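Local coordinates for putative oxidoreductase (Pseudomonas putida, PDB 3L6D), which probably binds NADP and acts as an oxidoreductase, being related to NADPH-dependent reductive aminases, at residues B[225-228]-B[229-233]; B[215-218]-B[219-223]; B[110-113]-B[114-118]; B[166-169]-B[170-173]; B[200-204]-B[205-209]. All blocks are in the same frame, centred on the assembly; numbering follows the deposited sequence.

Interaction 1. Residues B[225-228]-B[229-233]; sequences EAVR and RLETQ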
loop_
_atom_site.group_PDB
_atom_site.type_symbol
_atom_site.label_atom_id
_atom_site.label_comp_id
_atom_site.label_asym_id
_atom_site.label_seq_id
_atom_site.Cartn_x
_atom_site.Cartn_y
_atom_site.Cartn_z
ATOM N N GLU B 225 -5.466 -0.771 11.185
ATOM C CA GLU B 225 -5.551 -0.132 12.457
ATOM C C GLU B 225 -5.979 1.353 12.348
ATOM O O GLU B 225 -6.767 1.828 13.168
ATOM C CB GLU B 225 -4.247 -0.322 13.232
ATOM C CG GLU B 225 -4.169 0.499 14.501
ATOM C CD GLU B 225 -5.036 -0.005 15.671
ATOM O OE1 GLU B 225 -5.707 -1.068 15.571
ATOM O OE2 GLU B 225 -5.016 0.709 16.713
ATOM N N ALA B 226 -5.481 2.064 11.343
ATOM C CA ALA B 226 -5.907 3.446 11.100
ATOM C C ALA B 226 -7.436 3.526 10.813
ATOM O O ALA B 226 -8.133 4.409 11.348
ATOM C CB ALA B 226 -5.093 4.053 9.977
ATOM N N VAL B 227 -7.951 2.578 10.024
ATOM C CA VAL B 227 -9.397 2.482 9.755
ATOM C C VAL B 227 -10.190 2.275 11.071
ATOM O O VAL B 227 -11.205 2.937 11.308
ATOM C CB VAL B 227 -9.744 1.354 8.727
ATOM C CG1 VAL B 227 -11.252 1.098 8.692
ATOM C CG2 VAL B 227 -9.227 1.704 7.299
ATOM N N ARG B 228 -9.702 1.377 11.931
ATOM C CA ARG B 228 -10.360 1.087 13.200
ATOM C C ARG B 228 -10.409 2.360 14.061
ATOM O O ARG B 228 -11.432 2.682 14.670
ATOM C CB ARG B 228 -9.649 -0.092 13.930
ATOM C CG ARG B 228 -10.266 -0.482 15.282
ATOM C CD ARG B 228 -9.328 -1.342 16.202
ATOM N NE ARG B 228 -8.215 -0.578 16.776
ATOM C CZ ARG B 228 -8.297 0.192 17.864
ATOM N NH1 ARG B 228 -9.452 0.317 18.513
ATOM N NH2 ARG B 228 -7.229 0.853 18.303
ATOM N N ARG B 229 -9.318 3.106 14.086
ATOM C CA ARG B 229 -9.279 4.357 14.811
ATOM C C ARG B 229 -10.156 5.432 14.197
ATOM O O ARG B 229 -10.800 6.175 14.936
ATOM C CB ARG B 229 -7.847 4.840 14.967
ATOM C CG ARG B 229 -7.104 4.001 16.013
ATOM C CD ARG B 229 -5.659 4.355 16.044
ATOM N NE ARG B 229 -4.926 3.684 17.123
ATOM C CZ ARG B 229 -4.852 4.121 18.377
ATOM N NH1 ARG B 229 -5.484 5.228 18.742
ATOM N NH2 ARG B 229 -4.133 3.450 19.274
ATOM N N LEU B 230 -10.182 5.526 12.865
ATOM C CA LEU B 230 -11.032 6.511 12.204
ATOM C C LEU B 230 -12.522 6.238 12.458
ATOM O O LEU B 230 -13.319 7.187 12.653
ATOM C CB LEU B 230 -10.732 6.564 10.708
ATOM C CG LEU B 230 -9.387 7.115 10.264
ATOM C CD1 LEU B 230 -9.155 6.841 8.759
ATOM C CD2 LEU B 230 -9.263 8.627 10.605
ATOM N N GLU B 231 -12.880 4.968 12.472
ATOM C CA GLU B 231 -14.211 4.528 12.795
ATOM C C GLU B 231 -14.624 4.783 14.228
ATOM O O GLU B 231 -15.722 5.143 14.479
ATOM C CB GLU B 231 -14.380 3.067 12.456
ATOM C CG GLU B 231 -14.518 2.821 10.998
ATOM C CD GLU B 231 -14.565 1.393 10.646
ATOM O OE1 GLU B 231 -14.307 0.545 11.464
ATOM O OE2 GLU B 231 -14.885 1.098 9.525
ATOM N N THR B 232 -13.740 4.541 15.164
ATOM C CA THR B 232 -14.003 4.794 16.566
ATOM C C THR B 232 -13.652 6.193 17.021
ATOM O O THR B 232 -13.935 6.558 18.118
ATOM C CB THR B 232 -13.259 3.817 17.444
ATOM O OG1 THR B 232 -11.867 3.992 17.264
ATOM C CG2 THR B 232 -13.584 2.428 17.089
ATOM N N GLN B 233 -13.007 6.951 16.173
ATOM C CA GLN B 233 -12.542 8.271 16.505
ATOM C C GLN B 233 -11.604 8.261 17.705
ATOM O O GLN B 233 -11.600 9.175 18.497
ATOM C CB GLN B 233 -13.698 9.226 16.749
ATOM C CG GLN B 233 -14.372 9.762 15.506
ATOM C CD GLN B 233 -13.539 10.740 14.741
ATOM O OE1 GLN B 233 -13.357 11.865 15.160
ATOM N NE2 GLN B 233 -13.034 10.315 13.587
#

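Interaction 2. Residues B[215-218]-B[219-223]; sequences SRFF and VADAL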
loop_
_atom_site.group_PDB
_atom_site.type_symbol
_atom_site.label_atom_id
_atom_site.label_comp_id
_atom_site.label_asym_id
_atom_site.label_seq_id
_atom_site.Cartn_x
_atom_site.Cartn_y
_atom_site.Cartn_z
ATOM N N SER B 215 7.644 -5.191 3.715
ATOM C CA SER B 215 6.722 -4.125 4.116
ATOM C C SER B 215 5.241 -4.510 4.075
ATOM O O SER B 215 4.432 -3.850 4.715
ATOM C CB SER B 215 6.915 -2.895 3.238
ATOM O OG SER B 215 6.501 -3.175 1.905
ATOM N N ARG B 216 4.908 -5.592 3.366
ATOM C CA ARG B 216 3.505 -5.928 3.090
ATOM C C ARG B 216 2.630 -5.941 4.361
ATOM O O ARG B 216 1.641 -5.225 4.446
ATOM C CB ARG B 216 3.420 -7.303 2.416
ATOM C CG ARG B 216 2.040 -7.607 1.853
ATOM C CD ARG B 216 1.831 -9.104 1.611
ATOM N NE ARG B 216 2.929 -9.723 0.864
ATOM C CZ ARG B 216 3.115 -9.604 -0.451
ATOM N NH1 ARG B 216 2.283 -8.867 -1.185
ATOM N NH2 ARG B 216 4.154 -10.210 -1.031
ATOM N N PHE B 217 2.990 -6.789 5.328
ATOM C CA PHE B 217 2.198 -6.938 6.572
ATOM C C PHE B 217 2.162 -5.645 7.380
ATOM O O PHE B 217 1.109 -5.188 7.828
ATOM C CB PHE B 217 2.726 -8.109 7.433
ATOM C CG PHE B 217 2.031 -8.239 8.755
ATOM C CD1 PHE B 217 0.717 -8.696 8.803
ATOM C CD2 PHE B 217 2.664 -7.884 9.937
ATOM C CE1 PHE B 217 0.021 -8.794 10.024
ATOM C CE2 PHE B 217 1.990 -7.976 11.168
ATOM C CZ PHE B 217 0.664 -8.431 11.211
ATOM N N PHE B 218 3.322 -5.027 7.542
ATOM C CA PHE B 218 3.414 -3.816 8.310
ATOM C C PHE B 218 2.429 -2.753 7.773
ATOM O O PHE B 218 1.672 -2.167 8.536
ATOM C CB PHE B 218 4.871 -3.340 8.280
ATOM C CG PHE B 218 5.115 -2.044 8.958
ATOM C CD1 PHE B 218 5.211 -1.964 10.352
ATOM C CD2 PHE B 218 5.316 -0.907 8.212
ATOM C CE1 PHE B 218 5.482 -0.774 10.992
ATOM C CE2 PHE B 218 5.598 0.307 8.847
ATOM C CZ PHE B 218 5.663 0.364 10.258
ATOM N N VAL B 219 2.459 -2.508 6.474
ATOM C CA VAL B 219 1.553 -1.501 5.857
ATOM C C VAL B 219 0.058 -1.926 5.996
ATOM O O VAL B 219 -0.783 -1.133 6.404
ATOM C CB VAL B 219 1.928 -1.254 4.360
ATOM C CG1 VAL B 219 0.905 -0.308 3.701
ATOM C CG2 VAL B 219 3.323 -0.657 4.265
ATOM N N ALA B 220 -0.248 -3.177 5.682
ATOM C CA ALA B 220 -1.630 -3.651 5.714
ATOM C C ALA B 220 -2.179 -3.571 7.140
ATOM O O ALA B 220 -3.276 -3.070 7.368
ATOM C CB ALA B 220 -1.709 -5.079 5.209
ATOM N N ASP B 221 -1.382 -4.005 8.112
ATOM C CA ASP B 221 -1.814 -3.977 9.508
ATOM C C ASP B 221 -1.958 -2.521 9.968
ATOM O O ASP B 221 -2.905 -2.197 10.700
ATOM C CB ASP B 221 -0.821 -4.737 10.389
ATOM C CG ASP B 221 -1.075 -4.529 11.888
ATOM O OD1 ASP B 221 -0.582 -3.545 12.470
ATOM O OD2 ASP B 221 -1.742 -5.376 12.468
ATOM N N ALA B 222 -1.057 -1.647 9.513
ATOM C CA ALA B 222 -1.130 -0.192 9.840
ATOM C C ALA B 222 -2.386 0.501 9.266
ATOM O O ALA B 222 -3.062 1.253 9.981
ATOM C CB ALA B 222 0.128 0.540 9.402
ATOM N N LEU B 223 -2.719 0.222 8.009
ATOM C CA LEU B 223 -3.942 0.770 7.402
ATOM C C LEU B 223 -5.215 0.252 8.080
ATOM O O LEU B 223 -6.149 1.012 8.322
ATOM C CB LEU B 223 -3.996 0.489 5.899
ATOM C CG LEU B 223 -2.881 1.096 5.028
ATOM C CD1 LEU B 223 -3.082 0.742 3.543
ATOM C CD2 LEU B 223 -2.903 2.568 5.187
HETATM O O HOH W 1 1.790 -2.237 11.390
#

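Interaction 3. Residues B[110-113]-B[114-118]; sequences ALQG and LVNQA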
loop_
_atom_site.group_PDB
_atom_site.type_symbol
_atom_site.label_atom_id
_atom_site.label_comp_id
_atom_site.label_asym_id
_atom_site.label_seq_id
_atom_site.Cartn_x
_atom_site.Cartn_y
_atom_site.Cartn_z
ATOM N N ALA B 110 -25.593 14.369 -18.738
ATOM C CA ALA B 110 -26.191 14.565 -20.051
ATOM C C ALA B 110 -26.500 13.205 -20.723
ATOM O O ALA B 110 -27.532 13.061 -21.385
ATOM C CB ALA B 110 -25.301 15.433 -20.936
ATOM N N LEU B 111 -25.615 12.223 -20.547
ATOM C CA LEU B 111 -25.828 10.870 -21.148
ATOM C C LEU B 111 -26.945 10.101 -20.494
ATOM O O LEU B 111 -27.767 9.465 -21.179
ATOM C CB LEU B 111 -24.587 10.018 -21.059
ATOM C CG LEU B 111 -23.534 10.480 -22.040
ATOM C CD1 LEU B 111 -22.160 9.939 -21.589
ATOM C CD2 LEU B 111 -23.942 10.022 -23.421
ATOM N N GLN B 112 -26.943 10.141 -19.166
ATOM C CA GLN B 112 -28.054 9.653 -18.389
ATOM C C GLN B 112 -29.348 10.280 -18.911
ATOM O O GLN B 112 -30.274 9.572 -19.267
ATOM C CB GLN B 112 -27.845 9.987 -16.904
ATOM C CG GLN B 112 -28.807 9.237 -15.993
ATOM C CD GLN B 112 -28.555 9.524 -14.536
ATOM O OE1 GLN B 112 -28.837 10.611 -14.061
ATOM N NE2 GLN B 112 -28.038 8.552 -13.824
ATOM N N GLY B 113 -29.393 11.616 -19.015
ATOM C CA GLY B 113 -30.583 12.303 -19.543
ATOM C C GLY B 113 -31.040 11.804 -20.896
ATOM O O GLY B 113 -32.232 11.545 -21.105
ATOM N N LEU B 114 -30.090 11.659 -21.811
ATOM C CA LEU B 114 -30.353 11.171 -23.147
ATOM C C LEU B 114 -30.941 9.757 -23.152
ATOM O O LEU B 114 -31.946 9.489 -23.822
ATOM C CB LEU B 114 -29.052 11.175 -23.952
ATOM C CG LEU B 114 -29.106 11.117 -25.489
ATOM C CD1 LEU B 114 -27.878 11.798 -26.144
ATOM C CD2 LEU B 114 -29.255 9.721 -26.005
ATOM N N VAL B 115 -30.305 8.849 -22.424
ATOM C CA VAL B 115 -30.775 7.464 -22.367
ATOM C C VAL B 115 -32.170 7.407 -21.724
ATOM O O VAL B 115 -33.094 6.690 -22.212
ATOM C CB VAL B 115 -29.729 6.566 -21.641
ATOM C CG1 VAL B 115 -30.293 5.183 -21.349
ATOM C CG2 VAL B 115 -28.419 6.452 -22.484
ATOM N N ASN B 116 -32.343 8.173 -20.650
ATOM C CA ASN B 116 -33.635 8.243 -19.977
ATOM C C ASN B 116 -34.726 8.816 -20.847
ATOM O O ASN B 116 -35.850 8.320 -20.838
ATOM C CB ASN B 116 -33.567 9.069 -18.702
ATOM C CG ASN B 116 -32.780 8.406 -17.604
ATOM O OD1 ASN B 116 -32.450 9.066 -16.624
ATOM N ND2 ASN B 116 -32.472 7.119 -17.742
ATOM N N GLN B 117 -34.390 9.873 -21.587
ATOM C CA GLN B 117 -35.336 10.519 -22.490
ATOM C C GLN B 117 -35.885 9.512 -23.481
ATOM O O GLN B 117 -37.032 9.615 -23.888
ATOM C CB GLN B 117 -34.655 11.647 -23.263
ATOM C CG GLN B 117 -35.585 12.605 -23.946
ATOM C CD GLN B 117 -35.004 14.008 -23.989
ATOM O OE1 GLN B 117 -33.771 14.191 -23.959
ATOM N NE2 GLN B 117 -35.885 15.012 -24.052
ATOM N N ALA B 118 -35.041 8.565 -23.883
ATOM C CA ALA B 118 -35.445 7.510 -24.816
ATOM C C ALA B 118 -36.131 6.330 -24.123
ATOM O O ALA B 118 -36.495 5.346 -24.790
ATOM C CB ALA B 118 -34.219 7.021 -25.621
#

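Interaction 4. Residues B[166-169]-B[170-173]; sequences FLPW and DEAL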
loop_
_atom_site.group_PDB
_atom_site.type_symbol
_atom_site.label_atom_id
_atom_site.label_comp_id
_atom_site.label_asym_id
_atom_site.label_seq_id
_atom_site.Cartn_x
_atom_site.Cartn_y
_atom_site.Cartn_z
ATOM N N PHE B 166 -22.842 0.015 -5.525
ATOM C CA PHE B 166 -23.519 1.140 -6.117
ATOM C C PHE B 166 -23.484 2.292 -5.114
ATOM O O PHE B 166 -23.834 2.144 -3.931
ATOM C CB PHE B 166 -24.970 0.752 -6.491
ATOM C CG PHE B 166 -25.721 1.847 -7.200
ATOM C CD1 PHE B 166 -25.811 1.856 -8.593
ATOM C CD2 PHE B 166 -26.336 2.866 -6.477
ATOM C CE1 PHE B 166 -26.490 2.852 -9.243
ATOM C CE2 PHE B 166 -27.008 3.890 -7.138
ATOM C CZ PHE B 166 -27.074 3.890 -8.505
ATOM N N LEU B 167 -23.097 3.460 -5.607
ATOM C CA LEU B 167 -23.209 4.673 -4.849
ATOM C C LEU B 167 -23.976 5.694 -5.704
ATOM O O LEU B 167 -23.897 5.643 -6.946
ATOM C CB LEU B 167 -21.793 5.224 -4.542
ATOM C CG LEU B 167 -20.951 4.350 -3.611
ATOM C CD1 LEU B 167 -19.521 4.842 -3.642
ATOM C CD2 LEU B 167 -21.561 4.448 -2.213
ATOM N N PRO B 168 -24.685 6.637 -5.053
ATOM C CA PRO B 168 -25.370 7.684 -5.817
ATOM C C PRO B 168 -24.358 8.586 -6.514
ATOM O O PRO B 168 -23.211 8.701 -6.049
ATOM C CB PRO B 168 -26.138 8.487 -4.724
ATOM C CG PRO B 168 -25.403 8.227 -3.459
ATOM C CD PRO B 168 -24.897 6.774 -3.591
ATOM N N TRP B 169 -24.798 9.221 -7.603
ATOM C CA TRP B 169 -23.943 9.955 -8.526
ATOM C C TRP B 169 -22.741 10.712 -7.903
ATOM O O TRP B 169 -21.582 10.474 -8.224
ATOM C CB TRP B 169 -24.794 10.919 -9.389
ATOM C CG TRP B 169 -24.018 11.323 -10.577
ATOM C CD1 TRP B 169 -23.169 12.403 -10.672
ATOM C CD2 TRP B 169 -23.893 10.598 -11.828
ATOM N NE1 TRP B 169 -22.572 12.419 -11.931
ATOM C CE2 TRP B 169 -22.988 11.314 -12.643
ATOM C CE3 TRP B 169 -24.505 9.463 -12.355
ATOM C CZ2 TRP B 169 -22.666 10.904 -13.962
ATOM C CZ3 TRP B 169 -24.186 9.064 -13.676
ATOM C CH2 TRP B 169 -23.262 9.770 -14.444
ATOM N N ASP B 170 -23.012 11.634 -7.016
ATOM C CA ASP B 170 -21.931 12.482 -6.592
ATOM C C ASP B 170 -20.957 11.772 -5.651
ATOM O O ASP B 170 -19.730 12.036 -5.697
ATOM C CB ASP B 170 -22.509 13.765 -6.037
ATOM C CG ASP B 170 -23.246 14.543 -7.133
ATOM O OD1 ASP B 170 -22.587 14.915 -8.146
ATOM O OD2 ASP B 170 -24.487 14.688 -7.028
ATOM N N GLU B 171 -21.497 10.830 -4.872
ATOM C CA GLU B 171 -20.629 10.014 -4.026
ATOM C C GLU B 171 -19.765 9.067 -4.886
ATOM O O GLU B 171 -18.586 8.879 -4.605
ATOM C CB GLU B 171 -21.464 9.229 -3.023
ATOM C CG GLU B 171 -22.131 10.166 -2.009
ATOM C CD GLU B 171 -22.851 9.417 -0.922
ATOM O OE1 GLU B 171 -22.832 8.185 -0.944
ATOM O OE2 GLU B 171 -23.469 10.066 -0.040
ATOM N N ALA B 172 -20.348 8.493 -5.921
ATOM C CA ALA B 172 -19.578 7.568 -6.777
ATOM C C ALA B 172 -18.367 8.217 -7.433
ATOM O O ALA B 172 -17.253 7.658 -7.418
ATOM C CB ALA B 172 -20.471 6.904 -7.840
ATOM N N LEU B 173 -18.559 9.405 -7.990
ATOM C CA LEU B 173 -17.466 10.075 -8.657
ATOM C C LEU B 173 -16.377 10.459 -7.673
ATOM O O LEU B 173 -15.186 10.241 -7.947
ATOM C CB LEU B 173 -17.939 11.323 -9.429
ATOM C CG LEU B 173 -19.006 11.018 -10.479
ATOM C CD1 LEU B 173 -19.459 12.302 -11.150
ATOM C CD2 LEU B 173 -18.478 10.052 -11.451
#

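Interaction 5. Residues B[200-204]-B[205-209]; sequences FGLPV and SKTAR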
loop_
_atom_site.group_PDB
_atom_site.type_symbol
_atom_site.label_atom_id
_atom_site.label_comp_id
_atom_site.label_asym_id
_atom_site.label_seq_id
_atom_site.Cartn_x
_atom_site.Cartn_y
_atom_site.Cartn_z
ATOM N N PHE B 200 21.596 3.961 -3.648
ATOM C CA PHE B 200 22.328 3.387 -2.526
ATOM C C PHE B 200 23.194 2.189 -2.955
ATOM O O PHE B 200 23.917 1.635 -2.150
ATOM C CB PHE B 200 21.330 2.947 -1.422
ATOM C CG PHE B 200 20.879 4.072 -0.535
ATOM C CD1 PHE B 200 19.648 4.704 -0.745
ATOM C CD2 PHE B 200 21.697 4.536 0.490
ATOM C CE1 PHE B 200 19.234 5.768 0.064
ATOM C CE2 PHE B 200 21.286 5.600 1.328
ATOM C CZ PHE B 200 20.058 6.209 1.115
ATOM N N GLY B 201 23.092 1.773 -4.203
ATOM C CA GLY B 201 23.809 0.595 -4.702
ATOM C C GLY B 201 23.027 -0.697 -4.482
ATOM O O GLY B 201 23.589 -1.797 -4.570
ATOM N N LEU B 202 21.725 -0.565 -4.201
ATOM C CA LEU B 202 20.831 -1.714 -4.091
ATOM C C LEU B 202 20.128 -1.926 -5.437
ATOM O O LEU B 202 19.269 -1.139 -5.812
ATOM C CB LEU B 202 19.795 -1.513 -2.965
ATOM C CG LEU B 202 20.299 -1.040 -1.590
ATOM C CD1 LEU B 202 19.171 -0.906 -0.629
ATOM C CD2 LEU B 202 21.420 -1.958 -1.003
ATOM N N PRO B 203 20.464 -3.007 -6.149
ATOM C CA PRO B 203 19.919 -3.103 -7.498
ATOM C C PRO B 203 18.415 -3.344 -7.495
ATOM O O PRO B 203 17.898 -4.205 -6.760
ATOM C CB PRO B 203 20.681 -4.282 -8.129
ATOM C CG PRO B 203 21.227 -5.071 -6.993
ATOM C CD PRO B 203 21.170 -4.234 -5.730
ATOM N N VAL B 204 17.738 -2.591 -8.352
ATOM C CA VAL B 204 16.279 -2.636 -8.445
ATOM C C VAL B 204 15.792 -4.082 -8.521
ATOM O O VAL B 204 14.884 -4.448 -7.814
ATOM C CB VAL B 204 15.796 -1.749 -9.636
ATOM C CG1 VAL B 204 14.328 -1.949 -9.910
ATOM C CG2 VAL B 204 16.089 -0.282 -9.340
ATOM N N SER B 205 16.459 -4.910 -9.315
ATOM C CA SER B 205 16.061 -6.307 -9.554
ATOM C C SER B 205 16.153 -7.291 -8.387
ATOM O O SER B 205 15.511 -8.350 -8.435
ATOM C CB SER B 205 16.817 -6.908 -10.751
ATOM O OG SER B 205 18.217 -6.767 -10.604
ATOM N N LYS B 206 16.947 -7.010 -7.359
ATOM C CA LYS B 206 16.840 -7.884 -6.167
ATOM C C LYS B 206 16.104 -7.218 -5.005
ATOM O O LYS B 206 15.456 -7.883 -4.160
ATOM C CB LYS B 206 18.189 -8.475 -5.760
ATOM C CG LYS B 206 18.067 -9.565 -4.671
ATOM C CD LYS B 206 18.879 -10.816 -5.003
ATOM C CE LYS B 206 20.369 -10.674 -4.712
ATOM N NZ LYS B 206 21.065 -9.999 -5.837
ATOM N N THR B 207 16.103 -5.895 -5.035
ATOM C CA THR B 207 15.608 -5.129 -3.920
ATOM C C THR B 207 14.094 -4.988 -3.946
ATOM O O THR B 207 13.444 -4.953 -2.889
ATOM C CB THR B 207 16.332 -3.794 -3.859
ATOM O OG1 THR B 207 17.752 -4.053 -3.925
ATOM C CG2 THR B 207 16.025 -3.086 -2.573
ATOM N N ALA B 208 13.528 -4.939 -5.155
ATOM C CA ALA B 208 12.091 -4.726 -5.308
ATOM C C ALA B 208 11.328 -5.816 -4.594
ATOM O O ALA B 208 10.437 -5.512 -3.805
ATOM C CB ALA B 208 11.695 -4.686 -6.824
ATOM N N ARG B 209 11.669 -7.083 -4.842
ATOM C CA ARG B 209 10.892 -8.155 -4.196
ATOM C C ARG B 209 11.041 -8.130 -2.668
ATOM O O ARG B 209 10.054 -8.294 -1.941
ATOM C CB ARG B 209 11.216 -9.547 -4.727
ATOM C CG ARG B 209 10.411 -10.643 -4.040
ATOM C CD ARG B 209 10.345 -11.883 -4.907
ATOM N NE ARG B 209 9.226 -11.745 -5.833
ATOM C CZ ARG B 209 9.126 -12.377 -6.996
ATOM N NH1 ARG B 209 10.104 -13.186 -7.409
ATOM N NH2 ARG B 209 8.052 -12.185 -7.758
#

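Interaction 1. Residues B[225-228]-B[229-233]
E225 and R229, one helical turn apart, are joined by a salt bridge in which R229 NE donates to E225 OE2 at 3.0 Å. The bond is bent, with an N-H...O angle of 135°, and the oxygen is met on its anti side. The same oxygen, E225 OE2, takes a straighter bond from R228 NH2 at 2.7 Å, on the syn side; both donors lie out of the carboxylate plane, on the same face. R228 NE reaches E225 OE1 at 2.8 Å. R228 thus grips the carboxylate side-on with two nitrogens, and both oxygens are satisfied within the turn. A bend at chi3 (72°) folds the R228 chain back onto E225. R228 NH2 stands 3.8 Å from R229 NE, over one face of the R229 guanidinium; the shared carboxylate probably offsets their like charge. R229 NE also pairs with D285, so it serves two carboxylates, while NH2 pairs with D238 and NH1 donates to the D234 carbonyl.

Near the helix end, R228 O accepts both T232 N and T232 OG1, the hydroxyl at 2.9 Å, from opposite faces of its carbonyl plane. Q233, just beyond the helix, turns its amide back so that NE2 meets L230 O at 3.3 Å. E231 runs alongside V227, and its carboxylate pairs with R209 of the second subunit. This end of helix 204-232 lies between two neighbours: A226 and L230 touch loop residues A287 and T290, respectively, and pack, respectively, on F191 of helix 169-199 and V204 at the start of helix 204-232, both of the second subunit.

Interaction 2. Residues B[215-218]-B[219-223]
F217 and D221 make the clearest side-chain contact of this turn, a CH-pi interaction. D221 CB sits over one face of the F217 ring, 4.2 Å from its centroid and 17° off the ring normal, displaced toward the rim. Both side chains have CG anti to the backbone N (chi1 175° for F217), which carries them along the helix side by side, with ring and carboxylate planes 38° apart.

Apolar contact is slighter: F218 CD2 lies 4.4 Å from V219 CG2, a branch that also rests 3.4 Å from S215 O.

Among the polar contacts, the helix is kinked where the N atoms of F217 and F218 lack a bond to the turn before. The i to i+4 bonds resume at V219 N, which donates to S215 O at 3.0 Å, and run on to A222 N, which meets F218 O at 2.9 Å. F218 O has a second donor, a water 2.9 Å away that also donates to D221 OD1 and so ties the aspartate to the backbone of the preceding turn. D221 OD1 has its strongest partner across the dimer, in a salt bridge with R132 of the second subunit.

V219 packs on A183 of that subunit. Helix 204-232 of the reductive aminase-like C-terminal domain thus lines the dimer interface here, the F217 and F218 rings meeting H136 and Y130, respectively, of the second subunit beside the D221 salt bridge.

Interaction 3. Residues B[110-113]-B[114-118]
Q112 and N116 leave the helix side by side through different first torsions. In Q112, CG stands anti to the backbone N (chi1 -167°) and the chain runs on extended; in N116, CG lies opposite the carbonyl carbon (chi1 -70°), tucking the short amide beside the turn before it. The two amide planes lie only 15° apart. What touches is not amide against amide but the methylene of one and the oxygen of the other, Q112 CG lying 3.7 Å from N116 OD1.

N116 also leans over the backbone, with CG 3.2 Å from Q112 O. That carbonyl, Q112 O, receives N116 N at 2.9 Å. The other end of the N116 amide is directed onward, ND2 donating to G120 O just beyond the helix. N116 therefore links the last turn to the residue leading into strand 121-128.

Backbone bonding remains regular to the end: V115 N binds L111 O at 2.9 Å, and Q117 N binds G113 O at 2.8 Å. V115 presses CG2 to within 3.3 Å of L111 O.

L111 and V115 form the buried side, with L111 packing on Y122, D99 and helix 76-84, and V115 on Y122 and I97. This is the helix of a beta-alpha-beta crossover, strand 96-99, helix 105-117 and strand 121-128, as found in Rossmann-type nucleotide-binding domains.

Interaction 4. Residues B[166-169]-B[170-173]
P168 O accepts A172 N at 2.9 Å, the shortest sound polar bond of this turn, with an N-H...O angle of 162°. P168 occupies the N-cap position, so its carbonyl opens the hydrogen-bond ladder of helix 169-199; the next rung is the longer L173 N to W169 O bond at 3.2 Å.

Side chains meet across the start of the helix on two flanks. L167 CB packs on A172 CB at 3.9 Å, while the extended E171 chain crosses the proline obliquely and brings OE1 to 3.6 Å from P168 CG. On the other flank L173 CD1 comes obliquely to the NE1 corner of the W169 indole, a tight approach of 3.2 Å between L173 CD1 and W169 NE1. With CG anti to the backbone N (chi1 -162°), the indole swings out beside the first turn. D170 OD1 approaches its edge, 3.6 Å from W169 CD1 and in the ring plane, the carboxylate standing 80° to the ring. Replacing W169 with an alanine would probably leave L173 CD1 without its aromatic neighbour and open a gap toward L109 and Y122.

The turn joins the nucleotide-binding domain to the long helix that enters the C-terminal domain. L167 continues from strand 163-166 and bonds to H143 and T144 on strand 140-145. The indole reaches helix 105-117 at L109 and Q112, and strand 121-128 at Y122 and K124; A172 faces strand 140-145.

Interaction 5. Residues B[200-204]-B[205-209]
T207 meets P203 through its hydroxyl, OG1 donating to P203 O at 2.8 Å from above the carbonyl plane. The same oxygen, P203 O, takes T207 N at 3.0 Å, almost in line with the C=O bond, and K206 N, also at 3.0 Å and above the plane. Three donors thus converge on the carbonyl of the N-cap residue of helix 204-232. T207 OG1 also lies 3.4 Å from L202 CB, while T207 CG2 is 4.1 Å from L202 CB, so the threonine packs against the loop as well as bonding to it. Its chi1 of -50° sets OG1 opposite the carbonyl carbon, on the side facing P203. Exchanging T207 for a valine would probably cost P203 O its side-chain donor and leave the loop less firmly fixed to the first turn.

One step further on, V204 O accepts A208 N at 3.0 Å and also a weak bond from T207 N.

Beyond this shell, G201, with positive phi (87°), ends helix 169-199 in a Schellman motif. V204 lies on V194 and D198 of that helix, and it also packs on L230 of the second subunit. L202 packs on E171 of the second subunit.

Proline lacks a backbone N-H to give but keeps its carbonyl as an acceptor. Gripped by two amides and one hydroxyl, P203 O is well satisfied, and these three bonds tie the loop to the first turn of helix 204-232.

Overall arrangement
Interactions 5, 2 and 1 follow one another along helix 204-232, from its first turn through its middle to its end. All three touch the second subunit, and interactions 5 and 1 are linked across the dimer. Interaction 4 reaches that subunit too, where its helix start meets interaction 5 of the other copy. Interactions 3 and 4 lie on the opposite side of the chain's centre from interaction 5; they touch, with centres about 17 Å apart. Interaction 4 is a surface contact, whereas the other four are partly buried. Charge dominates interaction 1, aromatic contact marks interaction 2, and interaction 3 is mainly backbone bonding with a buried apolar side against the sheet. Interactions 4 and 5 both start helices at a proline carbonyl, but a hydroxyl joins in only at interaction 5.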